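Local coordinates for protein O-methyltransferase (Bacillus halodurans, PDB 2GPY) that is of unknown function but probably transfers a methyl group from S-adenosylmethionine to an oxygen of its substrate, as other O-methyltransferases do, at residues 36-40 with 41-45; 119-122 with 123-126; 18-21 with 22-25. One frame throughout, in Å; residues are numbered along the deposited sequence.

Contact 1: 36-40 with 41-45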
loop_
_atom_site.group_PDB
_atom_site.type_symbol
_atom_site.label_atom_id
_atom_site.label_comp_id
_atom_site.label_asym_id
_atom_site.label_seq_id
_atom_site.Cartn_x
_atom_site.Cartn_y
_atom_site.Cartn_z
ATOM N N PRO B 36 7.281 -23.999 3.627
ATOM C CA PRO B 36 6.475 -22.772 3.607
ATOM C C PRO B 36 6.937 -21.768 2.561
ATOM O O PRO B 36 8.108 -21.419 2.537
ATOM C CB PRO B 36 6.742 -22.164 4.997
ATOM C CG PRO B 36 6.912 -23.369 5.875
ATOM C CD PRO B 36 7.665 -24.365 5.008
ATOM N N ILE B 37 6.030 -21.345 1.692
ATOM C CA ILE B 37 6.341 -20.371 0.649
ATOM C C ILE B 37 5.100 -19.531 0.457
ATOM O O ILE B 37 3.990 -20.057 0.550
ATOM C CB ILE B 37 6.743 -21.070 -0.691
ATOM C CG1 ILE B 37 7.177 -20.066 -1.745
ATOM C CG2 ILE B 37 5.623 -21.955 -1.235
ATOM C CD1 ILE B 37 7.864 -20.712 -2.969
HETATM N N MSE B 38 5.277 -18.229 0.231
HETATM C CA MSE B 38 4.140 -17.380 -0.093
HETATM C C MSE B 38 3.575 -17.758 -1.438
HETATM O O MSE B 38 4.316 -17.994 -2.401
HETATM C CB MSE B 38 4.535 -15.889 -0.107
HETATM C CG MSE B 38 3.356 -14.994 0.061
HETATM SE SE MSE B 38 3.991 -13.167 0.252
HETATM C CE MSE B 38 2.271 -12.452 0.610
ATOM N N ASP B 39 2.250 -17.827 -1.502
ATOM C CA ASP B 39 1.562 -18.156 -2.730
ATOM C C ASP B 39 1.871 -17.107 -3.776
ATOM O O ASP B 39 2.152 -15.948 -3.451
ATOM C CB ASP B 39 0.054 -18.252 -2.507
ATOM C CG ASP B 39 -0.590 -16.906 -2.269
ATOM O OD1 ASP B 39 -0.481 -16.365 -1.140
ATOM O OD2 ASP B 39 -1.227 -16.392 -3.223
ATOM N N LEU B 40 1.827 -17.519 -5.035
ATOM C CA LEU B 40 2.318 -16.672 -6.109
ATOM C C LEU B 40 1.556 -15.346 -6.280
ATOM O O LEU B 40 2.176 -14.295 -6.476
ATOM C CB LEU B 40 2.285 -17.466 -7.412
ATOM C CG LEU B 40 3.120 -17.005 -8.600
ATOM C CD1 LEU B 40 3.156 -18.122 -9.652
ATOM C CD2 LEU B 40 2.564 -15.766 -9.200
ATOM N N LEU B 41 0.225 -15.402 -6.280
ATOM C CA LEU B 41 -0.559 -14.165 -6.384
ATOM C C LEU B 41 -0.382 -13.199 -5.242
ATOM O O LEU B 41 -0.279 -12.006 -5.487
ATOM C CB LEU B 41 -2.037 -14.423 -6.672
ATOM C CG LEU B 41 -2.334 -13.750 -8.031
ATOM C CD1 LEU B 41 -2.345 -14.721 -9.161
ATOM C CD2 LEU B 41 -3.642 -13.009 -7.984
ATOM N N GLY B 42 -0.326 -13.695 -4.008
ATOM C CA GLY B 42 0.007 -12.848 -2.850
ATOM C C GLY B 42 1.394 -12.226 -2.977
ATOM O O GLY B 42 1.615 -11.064 -2.598
HETATM N N MSE B 43 2.342 -13.019 -3.473
HETATM C CA MSE B 43 3.724 -12.558 -3.576
HETATM C C MSE B 43 3.798 -11.417 -4.586
HETATM O O MSE B 43 4.456 -10.408 -4.345
HETATM C CB MSE B 43 4.673 -13.719 -3.975
HETATM C CG MSE B 43 6.066 -13.190 -4.336
HETATM SE SE MSE B 43 6.934 -12.499 -2.721
HETATM C CE MSE B 43 7.299 -13.743 -2.258
ATOM N N GLU B 44 3.154 -11.585 -5.740
ATOM C CA GLU B 44 3.223 -10.549 -6.770
ATOM C C GLU B 44 2.607 -9.244 -6.256
ATOM O O GLU B 44 3.130 -8.146 -6.497
ATOM C CB GLU B 44 2.535 -11.006 -8.057
ATOM C CG GLU B 44 3.274 -12.170 -8.744
ATOM C CD GLU B 44 4.658 -11.775 -9.305
ATOM O OE1 GLU B 44 4.878 -10.587 -9.624
ATOM O OE2 GLU B 44 5.523 -12.666 -9.432
ATOM N N SER B 45 1.479 -9.376 -5.568
ATOM C CA SER B 45 0.834 -8.202 -4.961
ATOM C C SER B 45 1.685 -7.564 -3.901
ATOM O O SER B 45 1.821 -6.326 -3.882
ATOM C CB SER B 45 -0.543 -8.567 -4.402
ATOM O OG SER B 45 -1.421 -8.714 -5.488
HETATM O O HOH W 1 -1.502 -17.899 -5.536
#

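Contact 2: 119-122 with 123-126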
loop_
_atom_site.group_PDB
_atom_site.type_symbol
_atom_site.label_atom_id
_atom_site.label_comp_id
_atom_site.label_asym_id
_atom_site.label_seq_id
_atom_site.Cartn_x
_atom_site.Cartn_y
_atom_site.Cartn_z
ATOM N N GLU B 119 18.149 -8.512 21.181
ATOM C CA GLU B 119 19.224 -7.609 21.600
ATOM C C GLU B 119 20.251 -7.368 20.487
ATOM O O GLU B 119 20.816 -6.277 20.385
ATOM C CB GLU B 119 19.906 -8.119 22.880
ATOM C CG GLU B 119 18.964 -8.746 23.917
ATOM C CD GLU B 119 18.389 -7.744 24.913
ATOM O OE1 GLU B 119 17.727 -6.759 24.495
ATOM O OE2 GLU B 119 18.596 -7.955 26.131
ATOM N N LYS B 120 20.472 -8.383 19.652
ATOM C CA LYS B 120 21.339 -8.281 18.482
ATOM C C LYS B 120 20.714 -7.329 17.460
ATOM O O LYS B 120 21.371 -6.456 16.886
ATOM C CB LYS B 120 21.485 -9.666 17.841
ATOM C CG LYS B 120 22.479 -9.751 16.701
ATOM C CD LYS B 120 22.370 -11.100 16.007
ATOM C CE LYS B 120 23.360 -11.234 14.859
ATOM N NZ LYS B 120 24.680 -11.754 15.346
ATOM N N LEU B 121 19.425 -7.505 17.235
ATOM C CA LEU B 121 18.748 -6.724 16.216
ATOM C C LEU B 121 18.500 -5.275 16.604
ATOM O O LEU B 121 18.445 -4.407 15.736
ATOM C CB LEU B 121 17.500 -7.462 15.741
ATOM C CG LEU B 121 18.091 -8.379 14.656
ATOM C CD1 LEU B 121 17.925 -9.877 14.909
ATOM C CD2 LEU B 121 17.643 -7.940 13.277
ATOM N N GLU B 122 18.379 -5.012 17.901
ATOM C CA GLU B 122 18.278 -3.645 18.398
ATOM C C GLU B 122 19.450 -2.798 17.928
ATOM O O GLU B 122 19.311 -1.587 17.765
ATOM C CB GLU B 122 18.203 -3.630 19.925
ATOM C CG GLU B 122 16.792 -3.728 20.477
ATOM C CD GLU B 122 16.722 -4.490 21.791
ATOM O OE1 GLU B 122 17.601 -4.285 22.653
ATOM O OE2 GLU B 122 15.782 -5.299 21.961
ATOM N N LEU B 123 20.596 -3.440 17.710
ATOM C CA LEU B 123 21.824 -2.753 17.293
ATOM C C LEU B 123 21.707 -2.173 15.882
ATOM O O LEU B 123 22.348 -1.171 15.572
ATOM C CB LEU B 123 23.054 -3.685 17.384
ATOM C CG LEU B 123 23.538 -4.325 18.707
ATOM C CD1 LEU B 123 24.892 -5.029 18.520
ATOM C CD2 LEU B 123 23.626 -3.329 19.862
ATOM N N TYR B 124 20.876 -2.795 15.038
ATOM C CA TYR B 124 20.720 -2.378 13.652
ATOM C C TYR B 124 19.911 -1.086 13.548
ATOM O O TYR B 124 19.104 -0.785 14.426
ATOM C CB TYR B 124 19.992 -3.467 12.837
ATOM C CG TYR B 124 20.800 -4.716 12.505
ATOM C CD1 TYR B 124 21.337 -5.517 13.515
ATOM C CD2 TYR B 124 20.980 -5.122 11.176
ATOM C CE1 TYR B 124 22.066 -6.670 13.216
ATOM C CE2 TYR B 124 21.704 -6.281 10.863
ATOM C CZ TYR B 124 22.236 -7.045 11.884
ATOM O OH TYR B 124 22.953 -8.180 11.594
ATOM N N PRO B 125 20.089 -0.339 12.447
ATOM C CA PRO B 125 19.248 0.838 12.243
ATOM C C PRO B 125 17.798 0.392 12.087
ATOM O O PRO B 125 17.547 -0.771 11.747
ATOM C CB PRO B 125 19.762 1.425 10.921
ATOM C CG PRO B 125 21.079 0.778 10.668
ATOM C CD PRO B 125 21.044 -0.548 11.344
ATOM N N LEU B 126 16.859 1.296 12.338
ATOM C CA LEU B 126 15.434 0.970 12.226
ATOM C C LEU B 126 15.095 0.483 10.814
ATOM O O LEU B 126 15.711 0.890 9.832
ATOM C CB LEU B 126 14.563 2.181 12.599
ATOM C CG LEU B 126 14.569 2.704 14.041
ATOM C CD1 LEU B 126 13.748 3.972 14.142
ATOM C CD2 LEU B 126 14.072 1.650 15.045
HETATM O O HOH W 2 16.644 -2.207 14.951
#

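Contact 3: 18-21 with 22-25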
loop_
_atom_site.group_PDB
_atom_site.type_symbol
_atom_site.label_atom_id
_atom_site.label_comp_id
_atom_site.label_asym_id
_atom_site.label_seq_id
_atom_site.Cartn_x
_atom_site.Cartn_y
_atom_site.Cartn_z
ATOM N N ALA B 18 6.347 -14.583 -15.849
ATOM C CA ALA B 18 7.378 -15.605 -15.598
ATOM C C ALA B 18 8.526 -15.093 -14.721
ATOM O O ALA B 18 8.955 -13.934 -14.825
ATOM C CB ALA B 18 7.922 -16.169 -16.909
ATOM N N ARG B 19 8.997 -15.960 -13.833
ATOM C CA ARG B 19 10.128 -15.631 -12.985
ATOM C C ARG B 19 11.385 -16.174 -13.685
ATOM O O ARG B 19 11.280 -16.920 -14.655
ATOM C CB ARG B 19 9.947 -16.237 -11.581
ATOM C CG ARG B 19 9.003 -15.475 -10.592
ATOM C CD ARG B 19 7.521 -15.668 -10.901
ATOM N NE ARG B 19 7.104 -17.069 -10.794
ATOM C CZ ARG B 19 6.234 -17.672 -11.603
ATOM N NH1 ARG B 19 5.672 -17.009 -12.612
ATOM N NH2 ARG B 19 5.938 -18.953 -11.417
ATOM N N ASP B 20 12.560 -15.767 -13.223
ATOM C CA ASP B 20 13.820 -16.408 -13.622
ATOM C C ASP B 20 13.685 -17.920 -13.405
ATOM O O ASP B 20 13.084 -18.355 -12.415
ATOM C CB ASP B 20 14.975 -15.805 -12.799
ATOM C CG ASP B 20 16.257 -16.662 -12.802
ATOM O OD1 ASP B 20 16.551 -17.395 -13.777
ATOM O OD2 ASP B 20 16.995 -16.584 -11.799
ATOM N N GLN B 21 14.217 -18.726 -14.326
ATOM C CA GLN B 21 14.077 -20.185 -14.199
ATOM C C GLN B 21 14.493 -20.685 -12.794
ATOM O O GLN B 21 13.910 -21.653 -12.249
ATOM C CB GLN B 21 14.820 -20.926 -15.338
ATOM C CG GLN B 21 16.282 -21.314 -15.059
ATOM C CD GLN B 21 17.020 -21.974 -16.253
ATOM O OE1 GLN B 21 16.605 -23.022 -16.749
ATOM N NE2 GLN B 21 18.143 -21.374 -16.681
ATOM N N TYR B 22 15.491 -20.033 -12.202
ATOM C CA TYR B 22 16.016 -20.482 -10.890
ATOM C C TYR B 22 14.974 -20.308 -9.792
ATOM O O TYR B 22 14.870 -21.154 -8.900
ATOM C CB TYR B 22 17.285 -19.731 -10.500
ATOM C CG TYR B 22 18.039 -20.335 -9.318
ATOM C CD1 TYR B 22 19.007 -21.328 -9.515
ATOM C CD2 TYR B 22 17.806 -19.892 -8.011
ATOM C CE1 TYR B 22 19.718 -21.884 -8.438
ATOM C CE2 TYR B 22 18.521 -20.418 -6.931
ATOM C CZ TYR B 22 19.463 -21.428 -7.156
ATOM O OH TYR B 22 20.182 -21.976 -6.130
ATOM N N ILE B 23 14.256 -19.182 -9.855
ATOM C CA ILE B 23 13.123 -18.840 -8.966
ATOM C C ILE B 23 11.971 -19.827 -9.168
ATOM O O ILE B 23 11.424 -20.338 -8.198
ATOM C CB ILE B 23 12.661 -17.407 -9.243
ATOM C CG1 ILE B 23 13.866 -16.451 -9.208
ATOM C CG2 ILE B 23 11.541 -16.933 -8.258
ATOM C CD1 ILE B 23 14.263 -16.036 -7.850
ATOM N N GLU B 24 11.637 -20.121 -10.431
ATOM C CA GLU B 24 10.615 -21.117 -10.735
ATOM C C GLU B 24 10.971 -22.491 -10.171
ATOM O O GLU B 24 10.091 -23.216 -9.708
ATOM C CB GLU B 24 10.334 -21.188 -12.243
ATOM C CG GLU B 24 9.834 -19.845 -12.762
ATOM C CD GLU B 24 9.018 -19.929 -14.028
ATOM O OE1 GLU B 24 9.319 -20.760 -14.892
ATOM O OE2 GLU B 24 8.074 -19.124 -14.158
ATOM N N GLN B 25 12.261 -22.834 -10.210
ATOM C CA GLN B 25 12.765 -24.072 -9.656
ATOM C C GLN B 25 12.655 -24.081 -8.130
ATOM O O GLN B 25 12.394 -25.132 -7.530
ATOM C CB GLN B 25 14.217 -24.299 -10.095
ATOM C CG GLN B 25 14.856 -25.635 -9.648
ATOM C CD GLN B 25 14.276 -26.878 -10.345
ATOM O OE1 GLN B 25 13.710 -26.802 -11.439
ATOM N NE2 GLN B 25 14.436 -28.037 -9.707
#

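Contact 1: 36-40 with 41-45
Asp39 and Gly42 meet at the start of helix 40-53, in a helix N-cap where a side chain takes up an amide of the first turn. The capping bond runs from Gly42 N to Asp39 OD2 (2.9 Å) and is close to straight, at 165°, although the amide approaches from above the carboxylate plane. With CG lying between the backbone N and the carbonyl carbon (chi1 71°), the carboxylate folds back over the helix start. A water extends the cap by donating a hydrogen bond to Asp39 OD2 and accepting from Leu41 N, so that a second amide of the first turn is served indirectly. The same side chain lies about 4 Å from a bound magnesium ion, probably the one held by Asn160 and Asp206, and about 5 Å from a zinc ion.

Backbone bonds then set the helical register, with Met43 N donating to Asp39 O and Glu44 N to Leu40 O (3.0 Å).

Van der Waals contacts flank the polar cap. Selenomethionine Met38, an extended chain, lays its SE against Met43 CA at 3.9 Å and brings its CE to 3.6 Å from Gly42 O, passing where Gly42 has no side chain. Met43, also selenomethionine, bends at chi2 and again at chi3 and reaches back to an apolar contact, its CE 4.1 Å from Met38 CB; its side chain also packs on helix 67-75. Along another flank, Leu40 and Glu44 point the same way. The carboxylate of Glu44 continues to a salt bridge with Arg71, while lower down its CG sits 3.7 Å from Leu40 CD2.

Contact 2: 119-122 with 123-126
The C-terminal end of helix 118-122, where the chain turns toward strand 127-133, is built by Lys120 and Leu121 meeting Leu123 and Tyr124. Two successive backbone bonds span three residues instead of four: Leu123 N donates to Lys120 O, and Tyr124 N to Leu121 O at 3.0 Å. Both donors sit above the carbonyl planes, consistent with the tighter, 3-10-like winding. A water then donates hydrogen bonds to Leu121 O and Tyr124 O, each at 2.9 Å, so Leu121 O is gripped by an amide and a water while the chain leaves the helix.

Tyr124 supplies the aromatic part of the contact. Its ring turns back along the last turn, because CG is anti to the carbonyl carbon and beside the backbone N (chi1 -73°). Lys120 O meets the ring at its edge, in the ring plane, 3.5 Å from CD1 of Tyr124. Leu121 covers part of one face of the same ring, with its CD2 4.4 Å from Tyr124 CD1. Farther out, the Tyr124 hydroxyl is hydrogen-bonded to Glu108 on strand 107-111, which fixes the far end of the ring. Leu123 lies along the helix surface, with its CB 3.3 Å from Lys120 O and its CG close to Glu119 O as well.

Beneath the turn, Leu121 is buried against Leu59, Val82, Ile84 and Leu110, residues of three parallel strands. The helix thus packs on the sheet while the chain passes from strand 107-111, outermost within this chain, to strand 127-133, a beta-alpha-beta crossover typical of the Rossmann-like methyltransferase fold.

Contact 3: 18-21 with 22-25
Arg19 meets Glu24 and Ile23 with different parts of one side chain. Its guanidinium has Glu24 OE2 over one face, 3.3 Å above the plane and offset toward the rim. The salt bridge from Arg19 NH2 to Glu24 OE2, 3.5 Å long, is therefore one of charge alone, with no N-H aimed at the oxygen. That oxygen also takes a weak bond from Arg19 N (3.3 Å). The aliphatic part of the arginine crosses Ile23 at about a right angle, Arg19 CG touching Ile23 CG2 at 3.7 Å. Bends at chi2 and chi3 double the chain back, bringing the guanidinium over Glu24.

These residues surround an N-cap. Asp20 precedes helix 21-32, and its OD1 accepts a weak but straight bond from Tyr22 N (3.3 Å). Arg19 and Glu24 occupy the places that an apolar pair fills in a hydrophobic staple, here taken by opposite charges. The first turn is closed by Glu24 N to Asp20 O, 3.0 Å, and by Gln25 N to Gln21 O. Asp20 OD2 lies 3.4 Å from Tyr22 CB.

Farther out, Arg19 NH1 is hydrogen-bonded to Pro17 O and NH2 forms a salt bridge with Glu27 OE1, which together hold the guanidinium in place against Glu24. Ile23 is buried against Tyr67, Ile70 and Gln74 of helix 67-75. The Tyr22 ring meets His97, a zinc ligand with Glu29 and Glu93, with the planes about 80° apart.

How the contacts relate
From the N terminus, contact 3 comes first, starting helix 21-32; contact 1 follows at the start of helix 40-53, and contact 2 ends helix 118-122. All three are local turns in series, none nesting or crossing another. Contacts 1 and 3 are neighbours, with centres about 14 Å apart, and touch where Leu40 CD1 lies 3.4 Å from Arg19 NH2, so the starts of two successive helices pack together; both also reach helix 67-75. Contact 2 stands on the other side of the chain's centre, its centre about 28 Å from that of contact 1, where it joins a helix end to the parallel strands of the sheet.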